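Local structure of 5-oxopent-3-ene-1,2,5-tricarboxylate decarboxylase (Exiguobacterium antarcticum B7, 6IYM) at residues 16-19 / 24-27; 157-162 / 245-250; 188-193 / 266-271. The protein belongs to the fumarylacetoacetate hydrolase family and holds a magnesium ion in a site lined by acidic side chains. All blocks are in the same frame, centred on the assembly; numbering follows the deposited sequence.

How the contacts relate
From the N terminus, contact 1 closes first: only four residues separate 16-19 from 24-27, so it shuts a tight hairpin before either of the others opens. Contacts 2 and 3 are long-range and cross, because 188-193 lies inside the loop that 157-162 and 245-250 close, while 266-271 lies beyond it. All four of their segments fall in the family's C-terminal range. Contact 2 ties the start of helix 159-164, just after strand 147-158, to the loop after strand 236-238, and contact 3 brings the loop before strand 196-201 onto the start of strand 269-276. The centres of contacts 1 and 2 are about 37 Å apart, on opposite sides of the chain's centre.

Contact 1 (16-19 / 24-27); sequences IGVE and RYDV
E19 OE1 is gripped by two nitrogens of R24, which presents the NE side of its guanidinium to this one oxygen. The bond from R24 NE to E19 OE1 measures 2.7 Å. R24 NH2 reaches the same oxygen nearly along its C-O axis, whereas NE comes from the anti side, somewhat out of the carboxylate plane. Because both nitrogens converge on OE1, this is a side-on grip of one oxygen and not a two-oxygen pairing; the carboxylate and guanidinium planes are 41° apart. E19 gets there with CG anti to its backbone N (chi1 -167°) and an extended chain, while R24 bends at chi3 to meet it; R24 also makes a cation-pi contact with F6.

The backbones supply the rest of the polar evidence. V18 N donates to Y25 O at 3.0 Å in a nearly straight bond, and the return bond from Y25 N to V18 O is weak. Further along, V27 N donates to I16 O at 3.3 Å, past the last strand residue. G17 faces D26 as a non-hydrogen-bonded pair, their CA atoms 4.4 Å apart. The carboxylate of D26 lies close to I16 O without bonding to it; its partners are R15, through a salt bridge, and T28, through a hydrogen bond.

V18 and V27 carry the apolar half, crossing at about a right angle. Packing is tight here, with V18 CG1 only 3.4 Å from V27 CG1. I16 CG2 adds a branch, 3.7 Å from V27 CG2, and V18 CG2 meets the edge of the Y25 ring near its plane. W5 of strand 4-10 lies against both V18 and V27.

With segment axes 4.8 Å apart and N-to-C directions at 147°, the arrangement is that of a twisted antiparallel beta hairpin, strands 13-20 and 23-26, at the margin of a larger mixed sheet.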
loop_
_atom_site.group_PDB
_atom_site.type_symbol
_atom_site.label_atom_id
_atom_site.label_comp_id
_atom_site.label_asym_id
_atom_site.label_seq_id
_atom_site.Cartn_x
_atom_site.Cartn_y
_atom_site.Cartn_z
ATOM N N ILE A 16 -19.698 -5.218 16.116
ATOM C CA ILE A 16 -19.871 -3.844 15.567
ATOM C C ILE A 16 -20.825 -3.091 16.492
ATOM O O ILE A 16 -21.836 -3.677 16.941
ATOM C CB ILE A 16 -20.380 -3.854 14.111
ATOM C CG1 ILE A 16 -19.331 -4.391 13.140
ATOM C CG2 ILE A 16 -20.865 -2.476 13.681
ATOM C CD1 ILE A 16 -19.904 -4.740 11.782
ATOM N N GLY A 17 -20.514 -1.821 16.723
ATOM C CA GLY A 17 -21.277 -0.935 17.611
ATOM C C GLY A 17 -21.394 0.419 16.970
ATOM O O GLY A 17 -20.554 0.715 16.077
ATOM N N VAL A 18 -22.421 1.174 17.367
ATOM C CA VAL A 18 -22.642 2.589 16.962
ATOM C C VAL A 18 -22.821 3.430 18.225
ATOM O O VAL A 18 -22.864 2.854 19.335
ATOM C CB VAL A 18 -23.836 2.750 16.003
ATOM C CG1 VAL A 18 -23.793 1.713 14.896
ATOM C CG2 VAL A 18 -25.168 2.716 16.730
ATOM N N GLU A 19 -22.914 4.747 18.044
ATOM C CA GLU A 19 -23.010 5.725 19.155
ATOM C C GLU A 19 -23.838 6.918 18.672
ATOM O O GLU A 19 -23.380 7.629 17.753
ATOM C CB GLU A 19 -21.618 6.126 19.645
ATOM C CG GLU A 19 -21.635 6.878 20.962
ATOM C CD GLU A 19 -20.361 7.653 21.233
ATOM O OE1 GLU A 19 -19.296 7.010 21.354
ATOM O OE2 GLU A 19 -20.437 8.901 21.285
ATOM N N ARG A 24 -23.738 3.544 23.647
ATOM C CA ARG A 24 -23.120 2.630 22.659
ATOM C C ARG A 24 -23.968 1.360 22.532
ATOM O O ARG A 24 -23.858 0.461 23.409
ATOM C CB ARG A 24 -21.675 2.376 23.090
ATOM C CG ARG A 24 -20.868 3.659 23.164
ATOM C CD ARG A 24 -19.374 3.448 23.100
ATOM N NE ARG A 24 -18.769 4.565 22.381
ATOM C CZ ARG A 24 -17.482 4.891 22.421
ATOM N NH1 ARG A 24 -16.640 4.190 23.167
ATOM N NH2 ARG A 24 -17.052 5.933 21.722
ATOM N N TYR A 25 -24.767 1.295 21.464
ATOM C CA TYR A 25 -25.647 0.150 21.126
ATOM C C TYR A 25 -24.823 -0.819 20.276
ATOM O O TYR A 25 -24.041 -0.344 19.424
ATOM C CB TYR A 25 -26.927 0.644 20.438
ATOM C CG TYR A 25 -27.424 1.959 20.981
ATOM C CD1 TYR A 25 -27.977 2.046 22.250
ATOM C CD2 TYR A 25 -27.287 3.132 20.254
ATOM C CE1 TYR A 25 -28.401 3.259 22.772
ATOM C CE2 TYR A 25 -27.705 4.353 20.763
ATOM C CZ TYR A 25 -28.265 4.421 22.028
ATOM O OH TYR A 25 -28.672 5.624 22.536
ATOM N N ASP A 26 -24.957 -2.122 20.543
ATOM C CA ASP A 26 -24.429 -3.213 19.679
ATOM C C ASP A 26 -25.426 -3.437 18.529
ATOM O O ASP A 26 -26.549 -3.880 18.801
ATOM C CB ASP A 26 -24.171 -4.471 20.512
ATOM C CG ASP A 26 -23.810 -5.688 19.686
ATOM O OD1 ASP A 26 -23.906 -5.599 18.441
ATOM O OD2 ASP A 26 -23.435 -6.716 20.298
ATOM N N VAL A 27 -25.029 -3.142 17.287
ATOM C CA VAL A 27 -25.932 -3.126 16.097
ATOM C C VAL A 27 -25.667 -4.343 15.210
ATOM O O VAL A 27 -26.288 -4.425 14.132
ATOM C CB VAL A 27 -25.769 -1.848 15.252
ATOM C CG1 VAL A 27 -26.061 -0.599 16.063
ATOM C CG2 VAL A 27 -24.396 -1.776 14.592
#

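Contact 2 (157-162 / 245-250); sequences TARDLQ and VGHGMK. Unlike the reference sequence in segment 245-250: K250 (reference Thr).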
loop_
_atom_site.group_PDB
_atom_site.type_symbol
_atom_site.label_atom_id
_atom_site.label_comp_id
_atom_site.label_asym_id
_atom_site.label_seq_id
_atom_site.Cartn_x
_atom_site.Cartn_y
_atom_site.Cartn_z
ATOM N N THR A 157 6.368 7.558 13.257
ATOM C CA THR A 157 7.468 7.756 12.295
ATOM C C THR A 157 8.828 7.576 12.986
ATOM O O THR A 157 9.024 8.139 14.078
ATOM C CB THR A 157 7.403 9.162 11.685
ATOM O OG1 THR A 157 6.144 9.436 11.072
ATOM C CG2 THR A 157 8.514 9.395 10.683
ATOM N N ALA A 158 9.750 6.866 12.329
ATOM C CA ALA A 158 11.178 6.782 12.685
ATOM C C ALA A 158 11.904 7.832 11.852
ATOM O O ALA A 158 12.177 7.572 10.680
ATOM C CB ALA A 158 11.706 5.389 12.403
ATOM N N ARG A 159 12.198 8.984 12.434
ATOM C CA ARG A 159 12.795 10.143 11.712
ATOM C C ARG A 159 14.150 9.759 11.083
ATOM O O ARG A 159 14.476 10.319 10.003
ATOM C CB ARG A 159 12.918 11.335 12.660
ATOM C CG ARG A 159 11.591 11.808 13.233
ATOM C CD ARG A 159 10.684 12.346 12.151
ATOM N NE ARG A 159 9.412 12.821 12.678
ATOM C CZ ARG A 159 8.365 13.199 11.934
ATOM N NH1 ARG A 159 8.431 13.158 10.614
ATOM N NH2 ARG A 159 7.252 13.621 12.517
ATOM N N ASP A 160 14.889 8.822 11.678
ATOM C CA ASP A 160 16.233 8.406 11.192
ATOM C C ASP A 160 16.051 7.435 10.003
ATOM O O ASP A 160 16.793 7.566 9.012
ATOM C CB ASP A 160 17.120 7.903 12.350
ATOM C CG ASP A 160 16.432 6.953 13.312
ATOM O OD1 ASP A 160 15.246 6.589 13.055
ATOM O OD2 ASP A 160 17.087 6.532 14.280
ATOM N N LEU A 161 15.052 6.555 10.042
ATOM C CA LEU A 161 14.757 5.603 8.938
ATOM C C LEU A 161 14.238 6.380 7.715
ATOM O O LEU A 161 14.502 5.946 6.544
ATOM C CB LEU A 161 13.753 4.557 9.434
ATOM C CG LEU A 161 14.340 3.406 10.238
ATOM C CD1 LEU A 161 15.260 3.903 11.324
ATOM C CD2 LEU A 161 13.240 2.553 10.833
ATOM N N GLN A 162 13.560 7.510 7.952
ATOM C CA GLN A 162 13.057 8.402 6.874
ATOM C C GLN A 162 14.219 8.841 5.979
ATOM O O GLN A 162 14.057 8.858 4.757
ATOM C CB GLN A 162 12.381 9.650 7.437
ATOM C CG GLN A 162 10.869 9.598 7.483
ATOM C CD GLN A 162 10.321 10.940 7.925
ATOM O OE1 GLN A 162 10.618 11.433 9.010
ATOM N NE2 GLN A 162 9.548 11.575 7.062
ATOM N N VAL A 245 5.337 18.358 16.349
ATOM C CA VAL A 245 6.021 17.047 16.149
ATOM C C VAL A 245 7.336 17.021 16.949
ATOM O O VAL A 245 8.036 18.043 16.999
ATOM C CB VAL A 245 6.175 16.865 14.623
ATOM C CG1 VAL A 245 7.544 16.404 14.172
ATOM C CG2 VAL A 245 5.062 15.988 14.077
ATOM N N GLY A 246 7.650 15.900 17.603
ATOM C CA GLY A 246 8.829 15.798 18.482
ATOM C C GLY A 246 10.097 16.261 17.771
ATOM O O GLY A 246 10.948 16.917 18.404
ATOM N N HIS A 247 10.216 15.926 16.489
ATOM C CA HIS A 247 11.376 16.257 15.620
ATOM C C HIS A 247 11.524 17.776 15.448
ATOM O O HIS A 247 12.646 18.218 15.182
ATOM C CB HIS A 247 11.201 15.587 14.259
ATOM C CG HIS A 247 12.443 15.522 13.442
ATOM N ND1 HIS A 247 13.583 14.878 13.893
ATOM C CD2 HIS A 247 12.710 15.966 12.196
ATOM C CE1 HIS A 247 14.510 14.953 12.964
ATOM N NE2 HIS A 247 14.001 15.615 11.915
ATOM N N GLY A 248 10.435 18.546 15.566
ATOM C CA GLY A 248 10.419 19.976 15.202
ATOM C C GLY A 248 10.617 20.854 16.421
ATOM O O GLY A 248 10.588 22.091 16.271
ATOM N N MET A 249 10.794 20.232 17.585
ATOM C CA MET A 249 10.836 20.933 18.892
ATOM C C MET A 249 12.281 21.374 19.107
ATOM O O MET A 249 13.169 20.771 18.493
ATOM C CB MET A 249 10.339 20.019 20.020
ATOM C CG MET A 249 8.814 19.909 20.072
ATOM S SD MET A 249 8.174 18.729 21.300
ATOM C CE MET A 249 8.645 19.565 22.824
ATOM N N LYS A 250 12.502 22.428 19.890
ATOM C CA LYS A 250 13.852 22.998 20.150
ATOM C C LYS A 250 14.131 22.869 21.645
ATOM O O LYS A 250 13.598 23.645 22.428
ATOM C CB LYS A 250 13.884 24.439 19.629
ATOM C CG LYS A 250 13.849 24.579 18.107
ATOM C CD LYS A 250 13.045 25.766 17.621
ATOM C CE LYS A 250 13.478 26.281 16.266
ATOM N NZ LYS A 250 13.350 25.257 15.201
#
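R159 and H247 mark the nearest backbone approach, their CA atoms 7.4 Å apart, so the first turn of a helix and a short 3-10 segment meet through side chains and without any hydrogen bond between the two segments.

The R159 chain passes over one face of the H247 imidazole. Its CG sits 4.0 Å from the ring centroid and 28° off the normal, a CH-pi contact, with CB over the same ring but shifted toward the rim. With CG anti to the backbone N (chi1 -164°), H247 carries its ring out toward the arginine, and chi2 turns a face to it. Beyond CG the arginine bends at chi2 and crosses the histidine at a slant, guanidinium and imidazole planes 23° apart, bringing NE to 3.7 Å from H247 CB. At the far end NH2 comes up against both methyls of V245, the closer being CG1 at 3.3 Å, in an oblique approach to the guanidinium.

Several bonds fix the rotation of that guanidinium. R159 NH1 donates to Q162 OE1 at 3.2 Å. NE and NH2 form salt bridges with D122 and E124, while T157 CB packs over the centre of one face. H247 bonds through ND1 to Y254 and through its backbone N to D122, which thus serves both sides.

E124 is also a magnesium ligand, which makes R159, whose side chain is about 7 Å from the ion, a second-shell residue of the metal site. The contact thus lies where strand 147-158 passes into helix 159-164, with strand 121-131 supplying D122 and E124 alongside and the loop between strands 236-238 and 260-265 packed against it.

Contact 3 (188-193 / 266-271); sequences DAFDPA and EGIGHL. Unlike the reference sequence in segment 188-193: A189 (reference Ser).
F190 turns the CE1 corner of its ring to the facing segment, where CE1 meets E266, G267 and I268. It approaches I268 CG1 to 3.6 Å, while CZ lies 3.9 Å from I268 CD1, so two neighbouring ring atoms rest on the outer branch of the isoleucine. The two side chains cross at about a right angle, and the approach to the ring is oblique. Near the ring plane, at the edge, CE1 also meets E266 O at 3.5 Å. G267 lies at the same edge, its CA 4.2 Å from CE1; with no side chain, it lets the backbone pass close to the phenyl group.

The torsions account for this reach. With its CG anti to the backbone N (chi1 -168°), F190 extends toward 266-271; I268 points its CB elsewhere, but CG1, lying anti to the carbonyl carbon, brings the branch end back to the ring.

In the next shell, the Y150 ring meets that of F190 with the planes at about 40°, and V185 and V195 also touch F190. I268 packs on V183, V185, I152 and L127, from strands 178-186, 147-158 and 121-131. Just past F190, D191 OD1 accepts from A193 N at 2.9 Å, an Asx turn within the loop leading to strand 196-201. I268 and G269 form a classic beta bulge against strand 260-265, where strand 269-276 starts.

Chemically, the junction is almost wholly apolar: a phenyl ring, an isoleucine branch and one carbonyl oxygen, which faces the slightly positive hydrogens of the ring edge in a probably weakly favourable contact. Shape and apolar packing hold the contact itself, while backbone bonds of E266 to L196 and of the strand to 260-265 set the frame.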
loop_
_atom_site.group_PDB
_atom_site.type_symbol
_atom_site.label_atom_id
_atom_site.label_comp_id
_atom_site.label_asym_id
_atom_site.label_seq_id
_atom_site.Cartn_x
_atom_site.Cartn_y
_atom_site.Cartn_z
ATOM N N ASP A 188 -22.069 12.718 7.088
ATOM C CA ASP A 188 -23.291 13.535 7.272
ATOM C C ASP A 188 -23.225 14.250 8.632
ATOM O O ASP A 188 -23.716 15.363 8.693
ATOM C CB ASP A 188 -24.541 12.663 7.100
ATOM C CG ASP A 188 -25.607 13.349 6.260
ATOM O OD1 ASP A 188 -25.236 13.947 5.232
ATOM O OD2 ASP A 188 -26.790 13.317 6.661
ATOM N N ALA A 189 -22.573 13.653 9.638
ATOM C CA ALA A 189 -22.549 14.072 11.062
ATOM C C ALA A 189 -21.284 14.860 11.407
ATOM O O ALA A 189 -21.045 15.074 12.610
ATOM C CB ALA A 189 -22.636 12.856 11.953
ATOM N N PHE A 190 -20.483 15.265 10.426
ATOM C CA PHE A 190 -19.119 15.786 10.695
ATOM C C PHE A 190 -18.685 16.733 9.585
ATOM O O PHE A 190 -18.633 16.253 8.450
ATOM C CB PHE A 190 -18.139 14.620 10.812
ATOM C CG PHE A 190 -16.800 15.011 11.369
ATOM C CD1 PHE A 190 -16.601 15.083 12.743
ATOM C CD2 PHE A 190 -15.781 15.403 10.528
ATOM C CE1 PHE A 190 -15.366 15.461 13.248
ATOM C CE2 PHE A 190 -14.544 15.780 11.031
ATOM C CZ PHE A 190 -14.336 15.801 12.394
ATOM N N ASP A 191 -18.381 17.997 9.923
ATOM C CA ASP A 191 -17.797 19.010 9.002
ATOM C C ASP A 191 -16.322 19.150 9.364
ATOM O O ASP A 191 -15.987 19.531 10.480
ATOM C CB ASP A 191 -18.549 20.346 9.085
ATOM C CG ASP A 191 -18.125 21.428 8.090
ATOM O OD1 ASP A 191 -17.007 21.354 7.543
ATOM O OD2 ASP A 191 -18.924 22.359 7.872
ATOM N N PRO A 192 -15.389 18.800 8.459
ATOM C CA PRO A 192 -13.958 18.972 8.728
ATOM C C PRO A 192 -13.357 20.379 8.538
ATOM O O PRO A 192 -12.117 20.501 8.607
ATOM C CB PRO A 192 -13.365 17.990 7.699
ATOM C CG PRO A 192 -14.294 18.091 6.529
ATOM C CD PRO A 192 -15.661 18.154 7.163
ATOM N N ALA A 193 -14.184 21.406 8.295
ATOM C CA ALA A 193 -13.731 22.807 8.045
ATOM C C ALA A 193 -12.865 23.328 9.198
ATOM O O ALA A 193 -11.821 23.990 8.925
ATOM C CB ALA A 193 -14.915 23.725 7.861
ATOM N N GLU A 266 -11.954 16.772 17.876
ATOM C CA GLU A 266 -13.259 17.113 18.479
ATOM C C GLU A 266 -14.324 16.577 17.520
ATOM O O GLU A 266 -14.137 16.686 16.313
ATOM C CB GLU A 266 -13.321 18.603 18.858
ATOM C CG GLU A 266 -13.688 19.564 17.752
ATOM C CD GLU A 266 -13.373 21.032 18.037
ATOM O OE1 GLU A 266 -13.170 21.410 19.227
ATOM O OE2 GLU A 266 -13.312 21.806 17.059
ATOM N N GLY A 267 -15.329 15.890 18.069
ATOM C CA GLY A 267 -16.408 15.236 17.307
ATOM C C GLY A 267 -16.132 13.767 17.095
ATOM O O GLY A 267 -17.085 13.062 16.814
ATOM N N ILE A 268 -14.876 13.305 17.223
ATOM C CA ILE A 268 -14.515 11.877 16.979
ATOM C C ILE A 268 -14.153 11.188 18.303
ATOM O O ILE A 268 -14.751 10.126 18.649
ATOM C CB ILE A 268 -13.388 11.787 15.942
ATOM C CG1 ILE A 268 -13.653 12.714 14.747
ATOM C CG2 ILE A 268 -13.174 10.338 15.535
ATOM C CD1 ILE A 268 -12.917 12.332 13.496
ATOM N N GLY A 269 -13.173 11.719 19.014
ATOM C CA GLY A 269 -12.787 11.156 20.314
ATOM C C GLY A 269 -11.280 11.132 20.464
ATOM O O GLY A 269 -10.577 12.030 19.868
ATOM N N HIS A 270 -10.812 10.125 21.201
ATOM C CA HIS A 270 -9.419 9.961 21.679
ATOM C C HIS A 270 -8.832 8.659 21.123
ATOM O O HIS A 270 -9.486 7.640 21.257
ATOM C CB HIS A 270 -9.426 10.010 23.213
ATOM C CG HIS A 270 -9.702 11.381 23.724
ATOM N ND1 HIS A 270 -8.736 12.144 24.344
ATOM C CD2 HIS A 270 -10.823 12.133 23.679
ATOM C CE1 HIS A 270 -9.242 13.322 24.652
ATOM N NE2 HIS A 270 -10.528 13.341 24.246
ATOM N N LEU A 271 -7.622 8.715 20.575
ATOM C CA LEU A 271 -6.797 7.549 20.196
ATOM C C LEU A 271 -5.541 7.612 21.055
ATOM O O LEU A 271 -4.670 8.457 20.780
ATOM C CB LEU A 271 -6.498 7.626 18.696
ATOM C CG LEU A 271 -5.830 6.414 18.047
ATOM C CD1 LEU A 271 -6.667 5.141 18.175
ATOM C CD2 LEU A 271 -5.571 6.702 16.585
#